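ArCE4A (Arthrobacter sp. AW19M34-1, PDB 5LFZ) probably removes acetyl groups from N-acetylated sugars as a metal-dependent deacetylase of carbohydrate esterase family 4. Local coordinates at residues K25-T30 with A193-V198; F31-G36 with H173-S178; P52-V57 with G76-S81; V143-W148 with S168-H173. All blocks are in the same frame, centred on the assembly; numbering follows the deposited sequence. Where two conformers were deposited one is given.

Contact 1: K25-T30 with A193-V198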
loop_
_atom_site.group_PDB
_atom_site.type_symbol
_atom_site.label_atom_id
_atom_site.label_comp_id
_atom_site.label_asym_id
_atom_site.label_seq_id
_atom_site.Cartn_x
_atom_site.Cartn_y
_atom_site.Cartn_z
ATOM N N LYS A 25 -8.163 -10.294 -14.645
ATOM C CA LYS A 25 -8.657 -9.032 -14.104
ATOM C C LYS A 25 -8.154 -8.826 -12.683
ATOM O O LYS A 25 -8.698 -9.378 -11.725
ATOM C CB LYS A 25 -10.181 -8.990 -14.143
ATOM C CG LYS A 25 -10.755 -9.119 -15.540
ATOM C CD LYS A 25 -12.263 -9.215 -15.492
ATOM C CE LYS A 25 -12.773 -10.286 -16.436
ATOM N NZ LYS A 25 -14.261 -10.326 -16.448
ATOM N N CYS A 26 -7.107 -8.022 -12.567
ATOM C CA CYS A 26 -6.422 -7.797 -11.294
ATOM C C CYS A 26 -6.756 -6.484 -10.600
ATOM O O CYS A 26 -7.001 -5.463 -11.238
ATOM C CB CYS A 26 -4.901 -7.851 -11.496
ATOM S SG CYS A 26 -4.247 -9.460 -11.985
ATOM N N VAL A 27 -6.749 -6.544 -9.273
ATOM C CA VAL A 27 -6.912 -5.381 -8.415
ATOM C C VAL A 27 -5.887 -5.484 -7.285
ATOM O O VAL A 27 -5.633 -6.584 -6.788
ATOM C CB VAL A 27 -8.345 -5.298 -7.846
ATOM C CG1 VAL A 27 -8.419 -4.332 -6.682
ATOM C CG2 VAL A 27 -9.327 -4.898 -8.941
ATOM N N ALA A 28 -5.281 -4.362 -6.896
ATOM C CA ALA A 28 -4.382 -4.363 -5.746
ATOM C C ALA A 28 -4.978 -3.603 -4.568
ATOM O O ALA A 28 -5.197 -2.391 -4.647
ATOM C CB ALA A 28 -3.029 -3.767 -6.131
ATOM N N LEU A 29 -5.258 -4.317 -3.481
ATOM C CA LEU A 29 -5.654 -3.685 -2.220
ATOM C C LEU A 29 -4.417 -3.109 -1.561
ATOM O O LEU A 29 -3.419 -3.814 -1.404
ATOM C CB LEU A 29 -6.311 -4.689 -1.272
ATOM C CG LEU A 29 -7.581 -5.396 -1.735
ATOM C CD1 LEU A 29 -8.164 -6.212 -0.587
ATOM C CD2 LEU A 29 -8.575 -4.380 -2.258
ATOM N N THR A 30 -4.461 -1.835 -1.185
ATOM C CA THR A 30 -3.314 -1.217 -0.529
ATOM C C THR A 30 -3.749 -0.489 0.744
ATOM O O THR A 30 -4.864 0.042 0.834
ATOM C CB THR A 30 -2.551 -0.241 -1.476
ATOM O OG1 THR A 30 -3.343 0.921 -1.739
ATOM C CG2 THR A 30 -2.193 -0.923 -2.800
ATOM N N ALA A 193 -17.167 -10.100 -7.805
ATOM C CA ALA A 193 -17.219 -9.220 -8.964
ATOM C C ALA A 193 -16.233 -9.651 -10.057
ATOM O O ALA A 193 -16.140 -9.007 -11.108
ATOM C CB ALA A 193 -16.947 -7.785 -8.544
ATOM N N GLY A 194 -15.500 -10.733 -9.802
ATOM C CA GLY A 194 -14.650 -11.353 -10.809
ATOM C C GLY A 194 -13.181 -10.966 -10.774
ATOM O O GLY A 194 -12.423 -11.309 -11.683
ATOM N N TYR A 195 -12.773 -10.263 -9.723
ATOM C CA TYR A 195 -11.393 -9.801 -9.614
ATOM C C TYR A 195 -10.482 -10.783 -8.902
ATOM O O TYR A 195 -10.914 -11.556 -8.042
ATOM C CB TYR A 195 -11.340 -8.456 -8.887
ATOM C CG TYR A 195 -12.069 -7.367 -9.624
ATOM C CD1 TYR A 195 -11.568 -6.855 -10.810
ATOM C CD2 TYR A 195 -13.263 -6.859 -9.143
ATOM C CE1 TYR A 195 -12.239 -5.856 -11.497
ATOM C CE2 TYR A 195 -13.940 -5.864 -9.818
ATOM C CZ TYR A 195 -13.428 -5.369 -10.995
ATOM O OH TYR A 195 -14.111 -4.381 -11.668
ATOM N N THR A 196 -9.207 -10.738 -9.278
ATOM C CA THR A 196 -8.152 -11.466 -8.595
ATOM C C THR A 196 -7.321 -10.439 -7.844
ATOM O O THR A 196 -6.940 -9.420 -8.409
ATOM C CB THR A 196 -7.284 -12.260 -9.579
ATOM O OG1 THR A 196 -8.075 -13.297 -10.177
ATOM C CG2 THR A 196 -6.077 -12.883 -8.874
ATOM N N LEU A 197 -7.079 -10.689 -6.562
ATOM C CA LEU A 197 -6.424 -9.700 -5.714
ATOM C C LEU A 197 -4.935 -10.006 -5.666
ATOM O O LEU A 197 -4.535 -11.137 -5.392
ATOM C CB LEU A 197 -7.041 -9.700 -4.318
ATOM C CG LEU A 197 -8.572 -9.573 -4.332
ATOM C CD1 LEU A 197 -9.163 -9.592 -2.938
ATOM C CD2 LEU A 197 -8.990 -8.310 -5.038
ATOM N N VAL A 198 -4.117 -8.996 -5.953
ATOM C CA VAL A 198 -2.676 -9.195 -6.115
ATOM C C VAL A 198 -1.874 -8.121 -5.391
ATOM O O VAL A 198 -2.416 -7.096 -4.998
ATOM C CB VAL A 198 -2.258 -9.180 -7.605
ATOM C CG1 VAL A 198 -2.941 -10.298 -8.384
ATOM C CG2 VAL A 198 -2.541 -7.815 -8.235
HETATM O O HOH W 1 -1.828 -5.071 -3.218
HETATM O O HOH W 2 -4.650 -7.098 -3.223
#

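Contact 2: F31-G36 with H173-S178. With NI (nickel (II) ion), chain B.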
loop_
_atom_site.group_PDB
_atom_site.type_symbol
_atom_site.label_atom_id
_atom_site.label_comp_id
_atom_site.label_asym_id
_atom_site.label_seq_id
_atom_site.Cartn_x
_atom_site.Cartn_y
_atom_site.Cartn_z
ATOM N N PHE A 31 -2.867 -0.498 1.737
ATOM C CA PHE A 31 -3.157 0.088 3.044
ATOM C C PHE A 31 -2.036 1.021 3.472
ATOM O O PHE A 31 -0.879 0.603 3.545
ATOM C CB PHE A 31 -3.345 -1.001 4.098
ATOM C CG PHE A 31 -4.492 -1.932 3.821
ATOM C CD1 PHE A 31 -5.777 -1.617 4.237
ATOM C CD2 PHE A 31 -4.284 -3.123 3.144
ATOM C CE1 PHE A 31 -6.823 -2.476 3.987
ATOM C CE2 PHE A 31 -5.330 -3.984 2.887
ATOM C CZ PHE A 31 -6.600 -3.661 3.308
ATOM N N ASP A 32 -2.373 2.277 3.754
ATOM C CA ASP A 32 -1.377 3.283 4.135
ATOM C C ASP A 32 -1.329 3.539 5.626
ATOM O O ASP A 32 -2.334 3.360 6.322
ATOM C CB ASP A 32 -1.664 4.632 3.469
ATOM C CG ASP A 32 -1.294 4.671 2.014
ATOM O OD1 ASP A 32 -0.974 3.614 1.440
ATOM O OD2 ASP A 32 -1.350 5.782 1.441
ATOM N N ASP A 33 -0.160 3.996 6.082
ATOM C CA ASP A 33 0.026 4.702 7.364
ATOM C C ASP A 33 0.235 3.776 8.554
ATOM O O ASP A 33 0.392 4.248 9.688
ATOM C CB ASP A 33 -1.154 5.624 7.697
ATOM C CG ASP A 33 -1.284 6.825 6.774
ATOM O OD1 ASP A 33 -0.542 6.950 5.784
ATOM O OD2 ASP A 33 -2.179 7.648 7.044
ATOM N N GLY A 34 0.205 2.470 8.318
ATOM C CA GLY A 34 0.507 1.511 9.361
ATOM C C GLY A 34 2.004 1.313 9.500
ATOM O O GLY A 34 2.790 2.064 8.920
ATOM N N PRO A 35 2.416 0.310 10.281
ATOM C CA PRO A 35 1.560 -0.582 11.075
ATOM C C PRO A 35 0.991 0.097 12.323
ATOM O O PRO A 35 1.485 1.137 12.771
ATOM C CB PRO A 35 2.506 -1.718 11.454
ATOM C CG PRO A 35 3.862 -1.081 11.452
ATOM C CD PRO A 35 3.843 -0.052 10.372
ATOM N N GLY A 36 -0.054 -0.502 12.878
ATOM C CA GLY A 36 -0.656 -0.001 14.095
ATOM C C GLY A 36 -1.409 -1.112 14.793
ATOM O O GLY A 36 -1.218 -2.290 14.486
ATOM N N HIS A 173 -6.649 2.850 4.491
ATOM C CA HIS A 173 -5.750 3.192 5.578
ATOM C C HIS A 173 -5.823 2.205 6.721
ATOM O O HIS A 173 -6.896 1.870 7.231
ATOM C CB HIS A 173 -6.038 4.607 6.078
ATOM C CG HIS A 173 -5.686 5.661 5.078
ATOM N ND1 HIS A 173 -6.457 5.919 3.967
ATOM C CD2 HIS A 173 -4.610 6.480 4.991
ATOM C CE1 HIS A 173 -5.881 6.867 3.246
ATOM N NE2 HIS A 173 -4.763 7.229 3.849
ATOM N N ASP A 174 -4.642 1.734 7.093
ATOM C CA ASP A 174 -4.438 0.911 8.265
ATOM C C ASP A 174 -4.212 1.811 9.488
ATOM O O ASP A 174 -3.124 1.835 10.070
ATOM C CB ASP A 174 -3.241 -0.015 8.023
ATOM C CG ASP A 174 -2.989 -0.962 9.166
ATOM O OD1 ASP A 174 -3.863 -1.090 10.054
ATOM O OD2 ASP A 174 -1.895 -1.569 9.169
ATOM N N ILE A 175 -5.227 2.588 9.853
ATOM C CA ILE A 175 -5.114 3.479 11.010
ATOM C C ILE A 175 -6.315 3.356 11.923
ATOM O O ILE A 175 -6.356 3.954 12.987
ATOM C CB ILE A 175 -4.992 4.969 10.605
ATOM C CG1 ILE A 175 -6.185 5.417 9.761
ATOM C CG2 ILE A 175 -3.732 5.204 9.847
ATOM C CD1 ILE A 175 -6.283 6.918 9.532
ATOM N N HIS A 176 -7.300 2.581 11.497
ATOM C CA HIS A 176 -8.614 2.655 12.116
ATOM C C HIS A 176 -9.367 1.343 11.970
ATOM O O HIS A 176 -9.091 0.552 11.067
ATOM C CB HIS A 176 -9.360 3.863 11.520
ATOM C CG HIS A 176 -9.485 3.831 10.027
ATOM N ND1 HIS A 176 -10.691 3.933 9.370
ATOM C CD2 HIS A 176 -8.562 3.576 9.074
ATOM C CE1 HIS A 176 -10.483 3.850 8.065
ATOM N NE2 HIS A 176 -9.205 3.610 7.861
ATOM N N GLU A 177 -10.292 1.103 12.897
ATOM C CA GLU A 177 -11.015 -0.162 12.974
ATOM C C GLU A 177 -11.817 -0.457 11.713
ATOM O O GLU A 177 -12.034 -1.615 11.370
ATOM C CB GLU A 177 -11.947 -0.174 14.189
ATOM C CG GLU A 177 -12.714 -1.478 14.335
ATOM C CD GLU A 177 -12.668 -2.037 15.734
ATOM O OE1 GLU A 177 -13.734 -2.087 16.383
ATOM O OE2 GLU A 177 -11.569 -2.424 16.187
ATOM N N SER A 178 -12.255 0.585 11.016
ATOM C CA SER A 178 -13.154 0.362 9.895
ATOM C C SER A 178 -12.495 -0.441 8.774
ATOM O O SER A 178 -13.172 -1.173 8.071
ATOM C CB SER A 178 -13.710 1.685 9.359
ATOM O OG SER A 178 -12.699 2.590 9.005
HETATM NI NI NI B . -0.652 8.389 4.313
HETATM O O HOH W 3 -1.973 7.880 2.986
HETATM O O HOH W 4 -2.398 9.214 5.121
HETATM O O HOH W 5 -0.868 9.786 2.698
#

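Contact 3: P52-V57 with G76-S81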
loop_
_atom_site.group_PDB
_atom_site.type_symbol
_atom_site.label_atom_id
_atom_site.label_comp_id
_atom_site.label_asym_id
_atom_site.label_seq_id
_atom_site.Cartn_x
_atom_site.Cartn_y
_atom_site.Cartn_z
ATOM N N PRO A 52 -3.604 -11.455 -0.656
ATOM C CA PRO A 52 -2.439 -10.607 -0.418
ATOM C C PRO A 52 -2.789 -9.136 -0.533
ATOM O O PRO A 52 -3.758 -8.776 -1.200
ATOM C CB PRO A 52 -1.483 -11.018 -1.531
ATOM C CG PRO A 52 -2.406 -11.319 -2.681
ATOM C CD PRO A 52 -3.686 -11.884 -2.066
ATOM N N ALA A 53 -2.007 -8.296 0.125
ATOM C CA ALA A 53 -2.192 -6.859 0.032
ATOM C C ALA A 53 -0.832 -6.182 0.071
ATOM O O ALA A 53 0.185 -6.834 0.317
ATOM C CB ALA A 53 -3.088 -6.353 1.162
ATOM N N THR A 54 -0.818 -4.881 -0.192
ATOM C CA THR A 54 0.412 -4.100 -0.156
ATOM C C THR A 54 0.276 -3.047 0.933
ATOM O O THR A 54 -0.705 -2.302 0.968
ATOM C CB THR A 54 0.690 -3.446 -1.512
ATOM O OG1 THR A 54 0.676 -4.460 -2.523
ATOM C CG2 THR A 54 2.049 -2.731 -1.518
ATOM N N PHE A 55 1.248 -3.020 1.835
ATOM C CA PHE A 55 1.224 -2.117 2.972
ATOM C C PHE A 55 2.273 -1.039 2.806
ATOM O O PHE A 55 3.468 -1.326 2.811
ATOM C CB PHE A 55 1.452 -2.895 4.274
ATOM C CG PHE A 55 0.357 -3.874 4.592
ATOM C CD1 PHE A 55 0.400 -5.175 4.113
ATOM C CD2 PHE A 55 -0.728 -3.482 5.361
ATOM C CE1 PHE A 55 -0.619 -6.070 4.402
ATOM C CE2 PHE A 55 -1.746 -4.373 5.654
ATOM C CZ PHE A 55 -1.690 -5.673 5.171
ATOM N N PHE A 56 1.835 0.198 2.613
ATOM C CA PHE A 56 2.766 1.314 2.549
ATOM C C PHE A 56 2.978 1.852 3.956
ATOM O O PHE A 56 2.154 2.593 4.493
ATOM C CB PHE A 56 2.260 2.383 1.597
ATOM C CG PHE A 56 2.280 1.945 0.167
ATOM C CD1 PHE A 56 1.161 1.378 -0.423
ATOM C CD2 PHE A 56 3.442 2.058 -0.580
ATOM C CE1 PHE A 56 1.189 0.962 -1.741
ATOM C CE2 PHE A 56 3.479 1.650 -1.899
ATOM C CZ PHE A 56 2.358 1.090 -2.482
ATOM N N VAL A 57 4.096 1.459 4.553
ATOM C CA VAL A 57 4.296 1.663 5.980
ATOM C C VAL A 57 5.031 2.958 6.315
ATOM O O VAL A 57 5.882 3.432 5.558
ATOM C CB VAL A 57 5.063 0.481 6.601
ATOM C CG1 VAL A 57 4.255 -0.786 6.489
ATOM C CG2 VAL A 57 6.443 0.299 5.934
ATOM N N GLY A 76 2.870 -13.451 2.406
ATOM C CA GLY A 76 2.655 -13.203 0.991
ATOM C C GLY A 76 2.337 -11.774 0.591
ATOM O O GLY A 76 2.012 -11.505 -0.566
ATOM N N HIS A 77 2.435 -10.851 1.538
ATOM C CA HIS A 77 2.123 -9.456 1.262
ATOM C C HIS A 77 3.353 -8.710 0.762
ATOM O O HIS A 77 4.466 -9.252 0.749
ATOM C CB HIS A 77 1.553 -8.796 2.517
ATOM C CG HIS A 77 0.406 -9.552 3.109
ATOM N ND1 HIS A 77 -0.849 -9.564 2.538
ATOM C CD2 HIS A 77 0.335 -10.368 4.188
ATOM C CE1 HIS A 77 -1.650 -10.332 3.254
ATOM N NE2 HIS A 77 -0.957 -10.832 4.263
ATOM N N GLN A 78 3.142 -7.471 0.337
ATOM C CA GLN A 78 4.231 -6.612 -0.097
ATOM C C GLN A 78 4.365 -5.399 0.806
ATOM O O GLN A 78 3.374 -4.773 1.169
ATOM C CB GLN A 78 4.023 -6.167 -1.544
ATOM C CG GLN A 78 5.161 -5.305 -2.058
ATOM C CD GLN A 78 5.059 -5.013 -3.533
ATOM O OE1 GLN A 78 4.044 -5.291 -4.168
ATOM N NE2 GLN A 78 6.119 -4.443 -4.092
ATOM N N ILE A 79 5.597 -5.070 1.175
ATOM C CA ILE A 79 5.855 -3.875 1.961
ATOM C C ILE A 79 6.377 -2.754 1.069
ATOM O O ILE A 79 7.367 -2.932 0.344
ATOM C CB ILE A 79 6.868 -4.156 3.084
ATOM C CG1 ILE A 79 6.361 -5.307 3.966
ATOM C CG2 ILE A 79 7.153 -2.885 3.881
ATOM C CD1 ILE A 79 7.378 -5.835 4.949
ATOM N N GLY A 80 5.705 -1.607 1.117
ATOM C CA GLY A 80 6.166 -0.414 0.430
ATOM C C GLY A 80 6.512 0.672 1.435
ATOM O O GLY A 80 6.138 0.586 2.605
ATOM N N SER A 81 7.236 1.695 0.990
ATOM C CA SER A 81 7.563 2.826 1.850
ATOM C C SER A 81 6.518 3.930 1.749
ATOM O O SER A 81 6.054 4.250 0.656
ATOM C CB SER A 81 8.940 3.389 1.488
ATOM O OG SER A 81 9.176 4.614 2.163
#

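Contact 4: V143-W148 with S168-H173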
loop_
_atom_site.group_PDB
_atom_site.type_symbol
_atom_site.label_atom_id
_atom_site.label_comp_id
_atom_site.label_asym_id
_atom_site.label_seq_id
_atom_site.Cartn_x
_atom_site.Cartn_y
_atom_site.Cartn_z
ATOM N N VAL A 143 -8.415 4.451 -7.091
ATOM C CA VAL A 143 -9.614 4.383 -6.259
ATOM C C VAL A 143 -9.306 4.807 -4.831
ATOM O O VAL A 143 -8.611 4.102 -4.105
ATOM C CB VAL A 143 -10.220 2.968 -6.226
ATOM C CG1 VAL A 143 -11.465 2.950 -5.340
ATOM C CG2 VAL A 143 -10.543 2.490 -7.632
ATOM N N ASP A 144 -9.823 5.967 -4.443
ATOM C CA ASP A 144 -9.699 6.453 -3.075
ATOM C C ASP A 144 -10.973 6.109 -2.302
ATOM O O ASP A 144 -12.030 6.686 -2.558
ATOM C CB ASP A 144 -9.455 7.964 -3.068
ATOM C CG ASP A 144 -9.223 8.525 -1.674
ATOM O OD1 ASP A 144 -9.348 7.785 -0.677
ATOM O OD2 ASP A 144 -8.926 9.733 -1.575
ATOM N N THR A 145 -10.881 5.188 -1.346
ATOM C CA THR A 145 -12.074 4.797 -0.590
ATOM C C THR A 145 -12.550 5.886 0.362
ATOM O O THR A 145 -13.642 5.785 0.937
ATOM C CB THR A 145 -11.837 3.526 0.232
ATOM O OG1 THR A 145 -10.794 3.765 1.186
ATOM C CG2 THR A 145 -11.467 2.371 -0.671
ATOM N N LEU A 146 -11.728 6.919 0.521
ATOM C CA LEU A 146 -12.013 8.048 1.403
ATOM C C LEU A 146 -12.142 7.617 2.860
ATOM O O LEU A 146 -12.749 8.325 3.668
ATOM C CB LEU A 146 -13.291 8.778 0.961
ATOM C CG LEU A 146 -13.267 9.347 -0.459
ATOM C CD1 LEU A 146 -14.645 9.859 -0.864
ATOM C CD2 LEU A 146 -12.225 10.449 -0.561
ATOM N N ASP A 147 -11.559 6.474 3.213
ATOM C CA ASP A 147 -11.743 5.966 4.570
ATOM C C ASP A 147 -11.029 6.858 5.589
ATOM O O ASP A 147 -11.377 6.860 6.773
ATOM C CB ASP A 147 -11.306 4.490 4.690
ATOM C CG ASP A 147 -9.804 4.265 4.518
ATOM O OD1 ASP A 147 -9.110 5.051 3.842
ATOM O OD2 ASP A 147 -9.330 3.242 5.060
ATOM N N TRP A 148 -10.081 7.660 5.106
ATOM C CA TRP A 148 -9.371 8.626 5.937
ATOM C C TRP A 148 -10.278 9.779 6.376
ATOM O O TRP A 148 -9.966 10.483 7.338
ATOM C CB TRP A 148 -8.148 9.168 5.185
ATOM C CG TRP A 148 -8.500 9.763 3.852
ATOM C CD1 TRP A 148 -8.730 9.086 2.691
ATOM C CD2 TRP A 148 -8.655 11.153 3.541
ATOM N NE1 TRP A 148 -9.031 9.966 1.678
ATOM C CE2 TRP A 148 -8.989 11.241 2.174
ATOM C CE3 TRP A 148 -8.543 12.332 4.285
ATOM C CZ2 TRP A 148 -9.213 12.461 1.536
ATOM C CZ3 TRP A 148 -8.765 13.543 3.650
ATOM C CH2 TRP A 148 -9.098 13.598 2.290
ATOM N N SER A 168 -6.877 -1.757 -11.293
ATOM C CA SER A 168 -7.016 -0.741 -10.250
ATOM C C SER A 168 -6.143 -0.945 -9.016
ATOM O O SER A 168 -5.785 -2.065 -8.648
ATOM C CB SER A 168 -8.476 -0.646 -9.798
ATOM O OG SER A 168 -9.234 0.150 -10.686
ATOM N N ILE A 169 -5.825 0.177 -8.380
ATOM C CA ILE A 169 -5.128 0.211 -7.105
ATOM C C ILE A 169 -6.032 0.905 -6.093
ATOM O O ILE A 169 -6.345 2.084 -6.244
ATOM C CB ILE A 169 -3.789 0.957 -7.203
ATOM C CG1 ILE A 169 -2.859 0.260 -8.205
ATOM C CG2 ILE A 169 -3.142 1.075 -5.829
ATOM C CD1 ILE A 169 -1.566 1.012 -8.466
ATOM N N ILE A 170 -6.451 0.175 -5.068
ATOM C CA ILE A 170 -7.404 0.706 -4.100
ATOM C C ILE A 170 -6.678 1.234 -2.873
ATOM O O ILE A 170 -5.901 0.506 -2.255
ATOM C CB ILE A 170 -8.421 -0.365 -3.672
ATOM C CG1 ILE A 170 -9.125 -0.949 -4.902
ATOM C CG2 ILE A 170 -9.425 0.216 -2.680
ATOM C CD1 ILE A 170 -10.143 -2.013 -4.563
ATOM N N LEU A 171 -6.919 2.502 -2.543
ATOM C CA LEU A 171 -6.327 3.141 -1.366
ATOM C C LEU A 171 -7.213 3.022 -0.135
ATOM O O LEU A 171 -8.350 3.495 -0.127
ATOM C CB LEU A 171 -6.046 4.625 -1.640
ATOM C CG LEU A 171 -5.592 5.464 -0.438
ATOM C CD1 LEU A 171 -4.214 5.038 0.040
ATOM C CD2 LEU A 171 -5.601 6.950 -0.779
ATOM N N MET A 172 -6.672 2.388 0.898
ATOM C CA MET A 172 -7.279 2.352 2.215
ATOM C C MET A 172 -6.213 2.659 3.253
ATOM O O MET A 172 -5.020 2.725 2.931
ATOM C CB MET A 172 -7.916 0.993 2.490
ATOM C CG MET A 172 -9.126 0.717 1.626
ATOM S SD MET A 172 -9.621 -1.008 1.716
ATOM C CE MET A 172 -8.267 -1.779 0.832
ATOM N N HIS A 173 -6.649 2.850 4.491
ATOM C CA HIS A 173 -5.750 3.192 5.578
ATOM C C HIS A 173 -5.823 2.205 6.721
ATOM O O HIS A 173 -6.896 1.870 7.231
ATOM C CB HIS A 173 -6.038 4.607 6.078
ATOM C CG HIS A 173 -5.686 5.661 5.078
ATOM N ND1 HIS A 173 -6.457 5.919 3.967
ATOM C CD2 HIS A 173 -4.610 6.480 4.991
ATOM C CE1 HIS A 173 -5.881 6.867 3.246
ATOM N NE2 HIS A 173 -4.763 7.229 3.849
#

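Contact 1: K25-T30 with A193-V198
Lys25 and Thr196 start a short parallel ladder: Thr196 N reaches Lys25 O at 2.8 Å, Val27 N returns to Thr196 O at 3.0 Å, and Val198 N closes on Val27 O. Beyond Ala28 the strands part and water takes over. One water accepts from Leu29 N at 2.9 Å and also bonds Val198 O, while a second joins that same carbonyl to Leu29 O. This pairing adds strand 196-197 to strand 26-32 in the parallel sheet of the NodB homology fold, directly after helix 177-192, which ends in a Schellman motif at Gly194. The apolar contacts fall on two faces. On that of Val27 and Leu197, Val27 CG2 sits over the Tyr195 ring, 4.0 Å from its centroid, a CH-pi contact. The ring lies there because Tyr195 CG is anti to its carbonyl carbon (chi1 -62°). With an alanine here, Val27 CG2 would probably lose its aromatic cover and a gap would open beside Leu190. Farther along, Leu29 CD1 meets Leu197 CD1 at 4.2 Å. On the face of Cys26 and Thr196, Cys26 SG, disulfide-bonded to Cys21, lies 3.9 Å from Val198 CG1.

Contact 2: F31-G36 with H173-S178
Asp174, which loses the most surface here, docks on Phe31, Asp32 and the loop after them. Its N gives a bond to Asp32 O at 2.9 Å, and its CB packs on Phe31 CB. Because CG stands anti to the backbone N (chi1 -177°), the carboxylate extends over the backbone of the facing loop: OD2 comes within 3.9 Å of Gly34 CA, where any CB would collide with it, and is hydrogen-bonded to Thr39 as well. His173 pairs with Asp32 in parallel register and turns its ring toward the metal. Its CD2 edge approaches Asp33 OD2 at 3.4 Å, with the carboxylate and ring planes 71° apart. Asp33 carries the metal: OD1 binds nickel at 2.1 Å, alongside His82, His86 and three waters, while Ile175 CG2 packs against Asp33 CB. One nickel-bound water spans Asp32 OD2, at 2.7 Å, and His173 NE2; another bonds Asp33 OD2 and, weakly, His173 NE2. The other oxygen of Asp32, OD1, is salt-bridged to Arg120. Two nickel-bound waters are thus held between metal, carboxylates and imidazole, which is consistent with the activation of water expected of a metal-dependent deacetylase.

Contact 3: P52-V57 with G76-S81
His77 and Phe55 both carry CG anti to the carbonyl carbon (chi1 -52° and -65°), which brings their rings together on one side of the sheet. They belong to a beta-alpha-beta crossover: strands 54-57 and 78-81 run parallel as neighbours, and helices 59-62 and 66-74 make the connection. The pair is T-shaped, the Phe55 edge directed at the His77 face with planes at 83° and CE1 3.9 Å from His77 CG. The imidazole is fixed from its edge too, since Ala53 N donates to His77 ND1 at 3.0 Å, in the ring plane. Leu43 of helix 39-48 touches both side chains. Four backbone bonds tie the strands: Gln78 N to Ala53 O, Phe55 N to Gln78 O, Gly80 N to Phe55 O at 2.8 Å, and Val57 N to Gly80 O at 3.0 Å. On the other side, Thr54 and Gln78 lie alongside each other, and their polar ends reach Val200 N and Asp201 N at helix 200-203. Gly80 lies close against the Phe56 ring, which would clash with any CB there. At the edge of that ring, Phe56 CD2 stops 3.6 Å from Ser81 O.

Contact 4: V143-W148 with S168-H173
Thr145 and Leu171 mark the tight part of the contact. Leu171 O takes two bonds in its own carbonyl plane, one from Thr145 N and a shorter one from Thr145 OG1 at 2.8 Å, so the chain leaving strand 143-144 is pinned as it turns toward helix 147-150. Just before this, Leu171 N meets Val143 O at 2.8 Å in an almost straight parallel-strand bond. The Thr145 and Ile170 side chains cross at about a right angle, CG2 to CG2 at 3.6 Å, and both touch Ala160 of helix 153-163. Next comes Asp147, whose CG stands between the backbone N and the carbonyl carbon (chi1 67°), which directs the carboxylate back at His173. OD1 accepts from His173 ND1 at 2.8 Å near the ring plane, and OD2 receives His173 N at 2.8 Å on its syn lone pair; OD2 is also bonded to His176. With an alanine in its place, both His173 ND1 and His173 N would probably be left without their acceptor, and the ring would be freer to turn. The solvent side is looser. The exposed Trp148 lays its CB over the His173 face, 3.9 Å from the centroid, while its indole NE1 donates to both Asp144 oxygens, 3.2 Å from OD1. That same OD1 takes Leu146 N in an Asx turn. Asp147 thus stands one step behind His173: by gripping both its ring and its backbone N, it probably fixes the ring rotation that turns NE2 to the nickel-bound waters.

Overall arrangement
Strand 26-32 ties the set together. Contact 1 uses its start and contact 2 its end, their centres about 20 Å apart, while contact 3 flanks it through strand 54-57 and contact 4 through strand 168-173. Among the joins are backbone bonds, Leu29 O to Thr54 N at 3.1 Å between contacts 1 and 3 and Asp32 N to Met172 O at 2.8 Å between contacts 2 and 4; Thr30 OG1 to Ile170 O, at 2.6 Å, links contacts 1 and 4. Contacts 3 and 4 do not touch; their nearest atoms are about 6 Å apart. Nickel sits at the strand ends in contact 2, which shares His173 with contact 4. From contact 3, the Phe56 side chain comes within about 7 Å of the metal.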